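Local coordinates for excinuclease ABC, subunit A. (Deinococcus radiodurans, PDB 2VF7), which is a zinc-containing, ATP-hydrolysing ABC protein of the UvrA family that binds DNA and probably recognises damage in nucleotide excision repair, at residues A736-L741 and E770-Q775; V777-V780 and T785-A788. The protein carries 1 engineered substitution. All blocks are in the same frame, centred on the assembly; numbering follows the deposited sequence. Where two conformers were deposited one is given.

Contact 1: residues A736-L741 and E770-Q775; sequences AQRIKL and ERLQRQ
L772 reaches from helix 766-781 into the side of helix 733-743, and its CD2 methyl lies 4.1 Å from CD2 of L741. The two leucines meet at a slant, through a single branch each. In both, CG stands anti to the backbone N (chi1 -169° in L741, -165° in L772), which extends each chain across the gap between the helices. The same L772 CD2 lies 4.3 Å from CG of R738, so the arginine adds the base of its aliphatic stem to the apolar patch. R738 was modelled in two conformers; in one of them NE bonds to G734 O in the same helix, so the course of its far end is less certain. Q775 starts toward the facing helix, but its NE2 donates to R771 O at 2.9 Å, in the carbonyl plane, which turns its amide back onto its own helix. No hydrogen bond joins the segments, and this light, buried packing rests on methyl and methylene groups. Bound ADP lies about 7 Å from the R738 side chain. Helix 733-743 begins within the LSGGE sequence, and the packing is that of the ABC signature helix against a helix of the ATPase core.

Contact 2: residues V777-V780 and T785-A788; sequences VKLV and TVIA
V786, on strand 785-789, sets its CG1 methyl against two side chains near the C-terminal end of helix 766-781. It is the hub of the contact: CG1 of V786 lies 3.8 Å from CD1 of L779 and 3.4 Å from CG2 of V780, and both helix residues meet this one methyl. Each of the two is turned roughly perpendicular to V786, so the touch is made by branch ends and not along the lengths of the chains.

The three residues use different conformations to get there. V780 sets CG1 anti to its backbone N and CG2 anti to its carbonyl carbon, and CG2 is the branch that faces the strand. In L779, CG lies between the backbone N and the carbonyl carbon (chi1 83°), an uncommon choice in a helix, yet one that brings CD1 to the strand although CB does not point there. V786 is nearly eclipsed, with chi1 at 11°; this torsion and the tight approach to V780 concern the same methyl, so the exact position of CG1 is somewhat doubtful.

No hydrogen bond crosses between the segments, and the interface is wholly apolar. M525, which touches both V780 and V786, and Y755, which touches L779, extend it over the neighbouring strands. The strand itself is held by backbone bonds to T753, Y755 and L757 of strand 753-758 along one edge and to T526 of strand 525-529 along the other, while I787 packs against V540 and L544 of helix 536-551. Helix 766-781 thus turns back onto the strand that follows it, completing the beta-alpha-beta unit from strand 753-758 to strand 785-789 in the P-loop ATPase core of an ABC domain.

How the contacts relate
Helix 766-781 serves both contacts, whose centres lie 11 Å apart, and contact 1 closes in the sequence just before contact 2 opens. At contact 1 the helix meets helix 733-743; nearer its C-terminal end, at contact 2, it meets strand 785-789, an inner strand of the mixed sheet that also contains strands 525-529 and 753-758. All four segments belong to the second ABC ATPase region of the chain. The signature helix lies near one bound ADP, and strand 525-529 leads into the P-loop of the other ADP site, so the shared helix packs between the signature helix and the sheet of the second ATPase core.

Contact 1: residues A736-L741 and E770-Q775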
ATOM      1  N   ALA A 736      -1.430   9.046  29.747  1.00 51.33           N
ATOM      2  CA  ALA A 736      -0.196   9.856  29.798  1.00 51.74           C
ATOM      3  C   ALA A 736      -0.319  11.127  30.630  1.00 52.25           C
ATOM      4  O   ALA A 736       0.643  11.532  31.299  1.00 53.64           O
ATOM      5  CB  ALA A 736       0.281  10.195  28.411  1.00 52.00           C
ATOM      6  N   GLN A 737      -1.478  11.775  30.567  1.00 52.25           N
ATOM      7  CA  GLN A 737      -1.740  12.974  31.373  1.00 52.56           C
ATOM      8  C   GLN A 737      -1.639  12.678  32.877  1.00 51.98           C
ATOM      9  O   GLN A 737      -1.000  13.421  33.624  1.00 51.94           O
ATOM     10  CB  GLN A 737      -3.114  13.579  31.037  1.00 51.87           C
ATOM     11  CG  GLN A 737      -3.388  14.913  31.761  1.00 53.20           C
ATOM     12  CD  GLN A 737      -4.383  15.837  31.039  1.00 53.88           C
ATOM     13  OE1 GLN A 737      -5.037  15.444  30.064  1.00 54.44           O
ATOM     14  NE2 GLN A 737      -4.472  17.091  31.514  1.00 54.97           N
ATOM     15  N   ARG A 738      -2.270  11.586  33.300  1.00 51.90           N
ATOM     16  CA  ARG A 738      -2.282  11.162  34.696  1.00 51.69           C
ATOM     17  C   ARG A 738      -0.918  10.687  35.214  1.00 51.35           C
ATOM     18  O   ARG A 738      -0.665  10.783  36.391  1.00 51.76           O
ATOM     19  CB  ARG A 738      -3.349  10.084  34.916  1.00 51.52           C
ATOM     20  CG  ARG A 738      -4.788  10.586  34.838  1.00 51.10           C
ATOM     21  CD  ARG A 738      -5.780   9.465  35.081  1.00 52.19           C
ATOM     22  NE  ARG A 738      -6.046   8.656  33.882  1.00 55.80           N
ATOM     23  CZ  ARG A 738      -6.562   7.419  33.894  0.80 57.77           C
ATOM     24  NH1 ARG A 738      -6.860   6.809  35.046  0.80 58.21           N
ATOM     25  NH2 ARG A 738      -6.793   6.783  32.749  1.00 58.34           N
ATOM     26  N   ILE A 739      -0.057  10.166  34.344  1.00 51.40           N
ATOM     27  CA  ILE A 739       1.318   9.785  34.723  1.00 51.44           C
ATOM     28  C   ILE A 739       2.135  11.046  35.055  1.00 51.82           C
ATOM     29  O   ILE A 739       2.869  11.080  36.050  1.00 51.59           O
ATOM     30  CB  ILE A 739       2.021   8.962  33.594  1.00 51.55           C
ATOM     31  CG1 ILE A 739       1.185   7.740  33.195  1.00 51.53           C
ATOM     32  CG2 ILE A 739       3.429   8.529  33.978  1.00 48.84           C
ATOM     33  CD1 ILE A 739       1.846   6.855  32.144  1.00 51.26           C
ATOM     34  N   LYS A 740       1.979  12.076  34.218  1.00 52.19           N
ATOM     35  CA  LYS A 740       2.675  13.352  34.373  1.00 52.36           C
ATOM     36  C   LYS A 740       2.230  14.049  35.633  1.00 52.61           C
ATOM     37  O   LYS A 740       3.035  14.672  36.321  1.00 52.92           O
ATOM     38  CB  LYS A 740       2.378  14.276  33.193  1.00 52.57           C
ATOM     39  CG  LYS A 740       3.027  13.889  31.872  1.00 52.83           C
ATOM     40  CD  LYS A 740       2.314  14.637  30.776  1.00 54.01           C
ATOM     41  CE  LYS A 740       2.582  14.041  29.440  1.00 53.10           C
ATOM     42  NZ  LYS A 740       3.688  14.750  28.771  1.00 54.45           N
ATOM     43  N   LEU A 741       0.930  13.964  35.908  1.00 52.64           N
ATOM     44  CA  LEU A 741       0.334  14.502  37.121  1.00 52.48           C
ATOM     45  C   LEU A 741       0.884  13.830  38.369  1.00 52.64           C
ATOM     46  O   LEU A 741       1.213  14.517  39.329  1.00 53.05           O
ATOM     47  CB  LEU A 741      -1.184  14.340  37.080  1.00 52.40           C
ATOM     48  CG  LEU A 741      -2.070  15.039  38.113  1.00 52.69           C
ATOM     49  CD1 LEU A 741      -1.712  16.519  38.245  1.00 52.55           C
ATOM     50  CD2 LEU A 741      -3.555  14.867  37.755  1.00 52.54           C
ATOM     51  N   GLU A 770     -14.347  10.987  39.907  1.00 63.25           N
ATOM     52  CA  GLU A 770     -14.448  11.062  41.357  1.00 64.26           C
ATOM     53  C   GLU A 770     -13.096  10.795  42.051  1.00 63.90           C
ATOM     54  O   GLU A 770     -12.680  11.564  42.926  1.00 64.11           O
ATOM     55  CB  GLU A 770     -15.529  10.099  41.870  1.00 64.53           C
ATOM     56  CG  GLU A 770     -16.908  10.272  41.203  1.00 65.43           C
ATOM     57  CD  GLU A 770     -18.084   9.759  42.052  1.00 65.95           C
ATOM     58  OE1 GLU A 770     -19.245  10.076  41.693  1.00 68.26           O
ATOM     59  OE2 GLU A 770     -17.868   9.039  43.059  1.00 67.91           O
ATOM     60  N   ARG A 771     -12.419   9.721  41.648  1.00 63.55           N
ATOM     61  CA  ARG A 771     -11.083   9.385  42.156  1.00 63.43           C
ATOM     62  C   ARG A 771     -10.015  10.419  41.755  1.00 63.02           C
ATOM     63  O   ARG A 771      -9.079  10.676  42.519  1.00 63.49           O
ATOM     64  CB  ARG A 771     -10.666   7.977  41.691  1.00 63.64           C
ATOM     65  CG  ARG A 771      -9.361   7.423  42.314  1.00 64.41           C
ATOM     66  CD  ARG A 771      -8.701   6.316  41.448  1.00 64.28           C
ATOM     67  NE  ARG A 771      -8.713   4.982  42.063  1.00 67.50           N
ATOM     68  CZ  ARG A 771      -7.909   4.593  43.062  1.00 68.83           C
ATOM     69  NH1 ARG A 771      -7.036   5.442  43.600  1.00 69.98           N
ATOM     70  NH2 ARG A 771      -7.986   3.359  43.551  1.00 67.46           N
ATOM     71  N   LEU A 772     -10.145  11.005  40.567  1.00 62.13           N
ATOM     72  CA  LEU A 772      -9.198  12.025  40.108  1.00 61.69           C
ATOM     73  C   LEU A 772      -9.356  13.341  40.892  1.00 61.23           C
ATOM     74  O   LEU A 772      -8.368  13.964  41.290  1.00 60.63           O
ATOM     75  CB  LEU A 772      -9.364  12.274  38.595  1.00 62.13           C
ATOM     76  CG  LEU A 772      -8.321  13.024  37.743  1.00 62.02           C
ATOM     77  CD1 LEU A 772      -8.411  14.530  37.906  1.00 62.71           C
ATOM     78  CD2 LEU A 772      -6.893  12.525  38.000  1.00 62.20           C
ATOM     79  N   GLN A 773     -10.611  13.743  41.096  1.00 60.52           N
ATOM     80  CA  GLN A 773     -10.964  14.983  41.788  1.00 59.94           C
ATOM     81  C   GLN A 773     -10.463  15.056  43.251  1.00 58.98           C
ATOM     82  O   GLN A 773     -10.114  16.139  43.734  1.00 59.00           O
ATOM     83  CB  GLN A 773     -12.480  15.195  41.710  1.00 59.96           C
ATOM     84  CG  GLN A 773     -12.951  16.597  42.077  1.00 62.33           C
ATOM     85  CD  GLN A 773     -13.006  17.561  40.891  1.00 64.19           C
ATOM     86  OE1 GLN A 773     -12.284  18.565  40.857  1.00 65.37           O
ATOM     87  NE2 GLN A 773     -13.884  17.278  39.933  1.00 64.39           N
ATOM     88  N   ARG A 774     -10.430  13.917  43.943  1.00 57.71           N
ATOM     89  CA  ARG A 774      -9.886  13.847  45.304  1.00 56.88           C
ATOM     90  C   ARG A 774      -8.402  14.188  45.346  1.00 56.35           C
ATOM     91  O   ARG A 774      -7.905  14.723  46.341  1.00 56.44           O
ATOM     92  CB  ARG A 774     -10.069  12.454  45.904  1.00 56.76           C
ATOM     93  CG  ARG A 774     -11.504  11.996  46.022  1.00 57.87           C
ATOM     94  CD  ARG A 774     -11.635  10.853  47.026  1.00 59.05           C
ATOM     95  NE  ARG A 774     -11.271   9.543  46.480  1.00 59.69           N
ATOM     96  CZ  ARG A 774     -12.114   8.723  45.851  1.00 60.44           C
ATOM     97  NH1 ARG A 774     -13.386   9.076  45.668  1.00 60.09           N
ATOM     98  NH2 ARG A 774     -11.679   7.547  45.392  1.00 60.27           N
ATOM     99  N   GLN A 775      -7.684  13.851  44.282  1.00 55.71           N
ATOM    100  CA  GLN A 775      -6.255  14.134  44.229  1.00 55.38           C
ATOM    101  C   GLN A 775      -6.017  15.615  43.918  1.00 54.79           C
ATOM    102  O   GLN A 775      -5.055  16.211  44.412  1.00 54.54           O
ATOM    103  CB  GLN A 775      -5.513  13.218  43.232  1.00 55.62           C
ATOM    104  CG  GLN A 775      -6.017  11.756  43.121  1.00 56.03           C
ATOM    105  CD  GLN A 775      -6.089  10.997  44.447  1.00 57.75           C
ATOM    106  OE1 GLN A 775      -5.202  11.106  45.312  1.00 57.33           O
ATOM    107  NE2 GLN A 775      -7.148  10.195  44.600  1.00 57.74           N
TER

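Contact 2: residues V777-V780 and T785-A788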
ATOM      1  N   VAL A 777      -8.065  17.932  44.903  1.00 53.68           N
ATOM      2  CA  VAL A 777      -8.335  18.508  46.228  1.00 54.27           C
ATOM      3  C   VAL A 777      -7.073  18.499  47.105  1.00 54.64           C
ATOM      4  O   VAL A 777      -6.723  19.513  47.701  1.00 54.18           O
ATOM      5  CB  VAL A 777      -9.494  17.773  46.939  1.00 54.09           C
ATOM      6  CG1 VAL A 777      -9.601  18.183  48.377  1.00 53.99           C
ATOM      7  CG2 VAL A 777     -10.813  18.057  46.233  1.00 55.22           C
ATOM      8  N   LYS A 778      -6.389  17.356  47.155  1.00 55.20           N
ATOM      9  CA  LYS A 778      -5.155  17.222  47.931  1.00 55.91           C
ATOM     10  C   LYS A 778      -4.136  18.295  47.605  1.00 55.91           C
ATOM     11  O   LYS A 778      -3.627  18.956  48.503  1.00 56.16           O
ATOM     12  CB  LYS A 778      -4.530  15.829  47.759  1.00 56.02           C
ATOM     13  CG  LYS A 778      -5.111  14.807  48.715  1.00 57.41           C
ATOM     14  CD  LYS A 778      -4.219  13.591  48.896  1.00 59.99           C
ATOM     15  CE  LYS A 778      -4.700  12.409  48.065  1.00 60.83           C
ATOM     16  NZ  LYS A 778      -4.225  11.108  48.651  1.00 62.37           N
ATOM     17  N   LEU A 779      -3.853  18.489  46.324  1.00 56.22           N
ATOM     18  CA  LEU A 779      -2.797  19.425  45.941  1.00 56.60           C
ATOM     19  C   LEU A 779      -3.167  20.923  46.131  1.00 56.51           C
ATOM     20  O   LEU A 779      -2.280  21.775  46.221  1.00 56.93           O
ATOM     21  CB  LEU A 779      -2.220  19.081  44.552  1.00 56.57           C
ATOM     22  CG  LEU A 779      -2.866  19.533  43.247  1.00 57.35           C
ATOM     23  CD1 LEU A 779      -2.415  20.953  42.967  1.00 59.30           C
ATOM     24  CD2 LEU A 779      -2.478  18.633  42.096  1.00 56.56           C
ATOM     25  N   VAL A 780      -4.463  21.226  46.240  1.00 56.08           N
ATOM     26  CA  VAL A 780      -4.931  22.579  46.585  1.00 55.70           C
ATOM     27  C   VAL A 780      -4.868  22.796  48.107  1.00 55.86           C
ATOM     28  O   VAL A 780      -4.619  23.909  48.583  1.00 55.40           O
ATOM     29  CB  VAL A 780      -6.371  22.847  46.044  1.00 55.81           C
ATOM     30  CG1 VAL A 780      -6.863  24.228  46.430  1.00 55.37           C
ATOM     31  CG2 VAL A 780      -6.417  22.695  44.531  1.00 55.01           C
ATOM     32  N   THR A 785      -2.300  26.189  43.180  1.00 52.33           N
ATOM     33  CA  THR A 785      -3.457  26.641  42.422  1.00 52.22           C
ATOM     34  C   THR A 785      -3.597  25.833  41.119  1.00 52.35           C
ATOM     35  O   THR A 785      -2.674  25.783  40.301  1.00 52.58           O
ATOM     36  CB  THR A 785      -3.507  28.202  42.236  1.00 52.29           C
ATOM     37  OG1 THR A 785      -3.275  28.578  40.873  1.00 52.83           O
ATOM     38  CG2 THR A 785      -2.504  28.908  43.139  1.00 52.14           C
ATOM     39  N   VAL A 786      -4.728  25.153  40.963  1.00 51.85           N
ATOM     40  CA  VAL A 786      -4.997  24.464  39.709  1.00 51.56           C
ATOM     41  C   VAL A 786      -5.986  25.264  38.862  1.00 51.53           C
ATOM     42  O   VAL A 786      -7.037  25.704  39.341  1.00 52.12           O
ATOM     43  CB  VAL A 786      -5.289  22.900  39.851  1.00 51.78           C
ATOM     44  CG1 VAL A 786      -5.487  22.454  41.304  1.00 50.23           C
ATOM     45  CG2 VAL A 786      -6.430  22.419  38.919  1.00 51.58           C
ATOM     46  N   ILE A 787      -5.579  25.506  37.623  1.00 51.19           N
ATOM     47  CA  ILE A 787      -6.425  26.110  36.613  1.00 50.94           C
ATOM     48  C   ILE A 787      -6.575  25.060  35.534  1.00 51.13           C
ATOM     49  O   ILE A 787      -5.595  24.601  34.965  1.00 51.43           O
ATOM     50  CB  ILE A 787      -5.799  27.385  36.020  1.00 50.53           C
ATOM     51  CG1 ILE A 787      -5.532  28.384  37.137  1.00 50.01           C
ATOM     52  CG2 ILE A 787      -6.729  27.965  34.951  1.00 49.69           C
ATOM     53  CD1 ILE A 787      -4.696  29.552  36.737  1.00 51.57           C
ATOM     54  N   ALA A 788      -7.811  24.665  35.276  1.00 51.40           N
ATOM     55  CA  ALA A 788      -8.090  23.559  34.391  1.00 51.01           C
ATOM     56  C   ALA A 788      -9.065  24.032  33.340  1.00 51.31           C
ATOM     57  O   ALA A 788     -10.169  24.433  33.678  1.00 51.44           O
ATOM     58  CB  ALA A 788      -8.699  22.447  35.179  1.00 50.75           C
TER